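Local coordinates for uncharacterized protein (Bacteroides fragilis, PDB 4FR9) that is of unknown function but belongs to a putative beta-lactamase-inhibitor-like, PepSY-like family, built on an antiparallel beta sheet, at residues Glu106-Val111 with Asp138-Arg143. Sequence-based numbering, arbitrary orientation.
Sequences EFVVTV and DTHWPR
Val-108 sets its CG1 methyl against CE1 of the His-140 imidazole, 4.1 Å away and oblique to the ring, in a light van der Waals touch. That methyl stands anti to the backbone N (chi1 -173°), while CG2 lies beside the N. A branched valine suits a strand, and its compact methyls give a carbon surface for the CE1 carbon of a histidine that is partly exposed. Two residues earlier on the same side of the strand, Glu-106 makes the polar half of the contact. Its chain, extended beyond CG, meets the side chain of Arg-143 coming from the opposite direction, and in the conformer described, one of two modelled for Glu-106, NH2 of Arg-143 donates to OE2 of Glu-106 at 2.9 Å in a salt bridge with an N-H...O angle of 151°. The oxygen lies near the guanidinium plane, yet the donor approaches it from well above the carboxylate plane, the two flat groups being turned 71° apart. One direct bond joins them, and a water bridges the pair as well, donating to OE2 of Glu-106 and accepting from NE of Arg-143, each at 2.9 Å. Arginine fits here because its several N-H groups can serve different acceptors: NH2 also bonds to Pro-103 O and NH1 to Asn-101 OD1, while Tyr-99 makes a cation-pi contact with it. Tyr-99 OH further bonds OE1 of the buried Glu-106, so both carboxylate oxygens have partners. The segment 138-143, in the loop after strand 127-129, runs alongside strand 105-112, roughly antiparallel to it, on one face of the sheet, where that strand lies between strands 90-98 and 118-121; Phe-107 and Val-109, alternating with the contact residues, pack against helix 75-83 on the other face.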
loop_
_atom_site.group_PDB
_atom_site.type_symbol
_atom_site.label_atom_id
_atom_site.label_comp_id
_atom_site.label_asym_id
_atom_site.label_seq_id
_atom_site.Cartn_x
_atom_site.Cartn_y
_atom_site.Cartn_z
ATOM N N GLU A 106 6.378 5.221 0.775
ATOM C CA GLU A 106 5.539 6.274 0.145
ATOM C C GLU A 106 4.268 6.359 0.977
ATOM O O GLU A 106 3.657 5.329 1.252
ATOM C CB GLU A 106 5.084 5.913 -1.287
ATOM C CG GLU A 106 6.200 5.900 -2.358
ATOM C CD GLU A 106 5.853 5.157 -3.626
ATOM O OE1 GLU A 106 4.810 4.492 -3.692
ATOM O OE2 GLU A 106 6.693 5.243 -4.554
ATOM N N PHE A 107 3.834 7.548 1.333
ATOM C CA PHE A 107 2.515 7.770 1.940
ATOM C C PHE A 107 1.603 8.301 0.848
ATOM O O PHE A 107 1.939 9.291 0.193
ATOM C CB PHE A 107 2.626 8.777 3.067
ATOM C CG PHE A 107 3.393 8.265 4.218
ATOM C CD1 PHE A 107 2.741 7.527 5.222
ATOM C CD2 PHE A 107 4.741 8.446 4.321
ATOM C CE1 PHE A 107 3.445 7.000 6.270
ATOM C CE2 PHE A 107 5.460 7.905 5.398
ATOM C CZ PHE A 107 4.795 7.197 6.365
ATOM N N VAL A 108 0.445 7.670 0.660
ATOM C CA VAL A 108 -0.443 8.001 -0.429
ATOM C C VAL A 108 -1.738 8.537 0.141
ATOM O O VAL A 108 -2.448 7.828 0.857
ATOM C CB VAL A 108 -0.706 6.825 -1.370
ATOM C CG1 VAL A 108 -1.500 7.302 -2.555
ATOM C CG2 VAL A 108 0.602 6.166 -1.825
ATOM N N VAL A 109 -2.027 9.780 -0.192
ATOM C CA VAL A 109 -3.267 10.435 0.200
ATOM C C VAL A 109 -4.126 10.571 -1.058
ATOM O O VAL A 109 -3.694 11.205 -2.023
ATOM C CB VAL A 109 -3.022 11.821 0.837
ATOM C CG1 VAL A 109 -4.359 12.463 1.292
ATOM C CG2 VAL A 109 -2.077 11.715 1.990
ATOM N N THR A 110 -5.306 9.944 -1.067
ATOM C CA THR A 110 -6.232 10.046 -2.182
ATOM C C THR A 110 -7.202 11.161 -1.896
ATOM O O THR A 110 -7.867 11.143 -0.864
ATOM C CB THR A 110 -7.017 8.748 -2.394
ATOM O OG1 THR A 110 -6.113 7.651 -2.485
ATOM C CG2 THR A 110 -7.909 8.848 -3.601
ATOM N N VAL A 111 -7.259 12.141 -2.792
ATOM C CA VAL A 111 -8.082 13.322 -2.655
ATOM C C VAL A 111 -9.004 13.462 -3.864
ATOM O O VAL A 111 -8.690 13.011 -4.960
ATOM C CB VAL A 111 -7.256 14.615 -2.472
ATOM C CG1 VAL A 111 -6.646 14.696 -1.094
ATOM C CG2 VAL A 111 -6.227 14.770 -3.560
ATOM N N ASP A 138 -7.537 2.142 -9.474
ATOM C CA ASP A 138 -7.042 3.093 -8.450
ATOM C C ASP A 138 -6.217 2.332 -7.414
ATOM O O ASP A 138 -5.919 2.846 -6.328
ATOM C CB ASP A 138 -8.184 3.875 -7.771
ATOM C CG ASP A 138 -9.141 2.982 -6.986
ATOM O OD1 ASP A 138 -9.075 1.739 -7.116
ATOM O OD2 ASP A 138 -9.964 3.533 -6.216
ATOM N N THR A 139 -5.855 1.098 -7.761
ATOM C CA THR A 139 -5.153 0.199 -6.841
ATOM C C THR A 139 -3.643 0.153 -7.059
ATOM O O THR A 139 -3.144 0.514 -8.119
ATOM C CB THR A 139 -5.686 -1.246 -6.922
ATOM O OG1 THR A 139 -5.021 -2.003 -7.952
ATOM C CG2 THR A 139 -7.223 -1.236 -7.124
ATOM N N HIS A 140 -2.941 -0.332 -6.041
ATOM C CA HIS A 140 -1.504 -0.180 -6.026
ATOM C C HIS A 140 -0.849 -1.514 -6.271
ATOM O O HIS A 140 -1.182 -2.484 -5.614
ATOM C CB HIS A 140 -1.074 0.364 -4.673
ATOM C CG HIS A 140 -1.672 1.683 -4.364
ATOM N ND1 HIS A 140 -1.481 2.798 -5.157
ATOM C CD2 HIS A 140 -2.483 2.058 -3.350
ATOM C CE1 HIS A 140 -2.170 3.811 -4.634
ATOM N NE2 HIS A 140 -2.793 3.391 -3.549
ATOM N N TRP A 141 0.079 -1.541 -7.212
ATOM C CA TRP A 141 0.811 -2.726 -7.599
ATOM C C TRP A 141 2.299 -2.576 -7.318
ATOM O O TRP A 141 2.807 -1.463 -7.236
ATOM C CB TRP A 141 0.643 -2.956 -9.104
ATOM C CG TRP A 141 -0.727 -3.298 -9.542
ATOM C CD1 TRP A 141 -1.716 -2.429 -9.850
ATOM C CD2 TRP A 141 -1.269 -4.604 -9.738
ATOM N NE1 TRP A 141 -2.838 -3.108 -10.239
ATOM C CE2 TRP A 141 -2.593 -4.449 -10.156
ATOM C CE3 TRP A 141 -0.756 -5.892 -9.623
ATOM C CZ2 TRP A 141 -3.414 -5.530 -10.459
ATOM C CZ3 TRP A 141 -1.580 -6.957 -9.921
ATOM C CH2 TRP A 141 -2.894 -6.771 -10.313
ATOM N N PRO A 142 3.012 -3.680 -7.172
ATOM C CA PRO A 142 4.443 -3.561 -6.997
ATOM C C PRO A 142 5.163 -2.852 -8.132
ATOM O O PRO A 142 4.643 -2.724 -9.247
ATOM C CB PRO A 142 4.911 -5.029 -6.868
ATOM C CG PRO A 142 3.696 -5.757 -6.369
ATOM C CD PRO A 142 2.546 -5.061 -7.070
ATOM N N ARG A 143 6.374 -2.400 -7.838
ATOM C CA ARG A 143 7.212 -1.769 -8.855
ATOM C C ARG A 143 7.770 -2.696 -9.898
ATOM O O ARG A 143 8.180 -2.236 -10.971
ATOM C CB ARG A 143 8.387 -1.026 -8.203
ATOM C CG ARG A 143 7.959 0.174 -7.401
ATOM C CD ARG A 143 9.096 0.646 -6.519
ATOM N NE ARG A 143 8.760 1.888 -5.867
ATOM C CZ ARG A 143 9.424 2.397 -4.842
ATOM N NH1 ARG A 143 10.459 1.791 -4.298
ATOM N NH2 ARG A 143 9.015 3.562 -4.326
HETATM O O HOH W 1 6.698 3.644 -6.923
#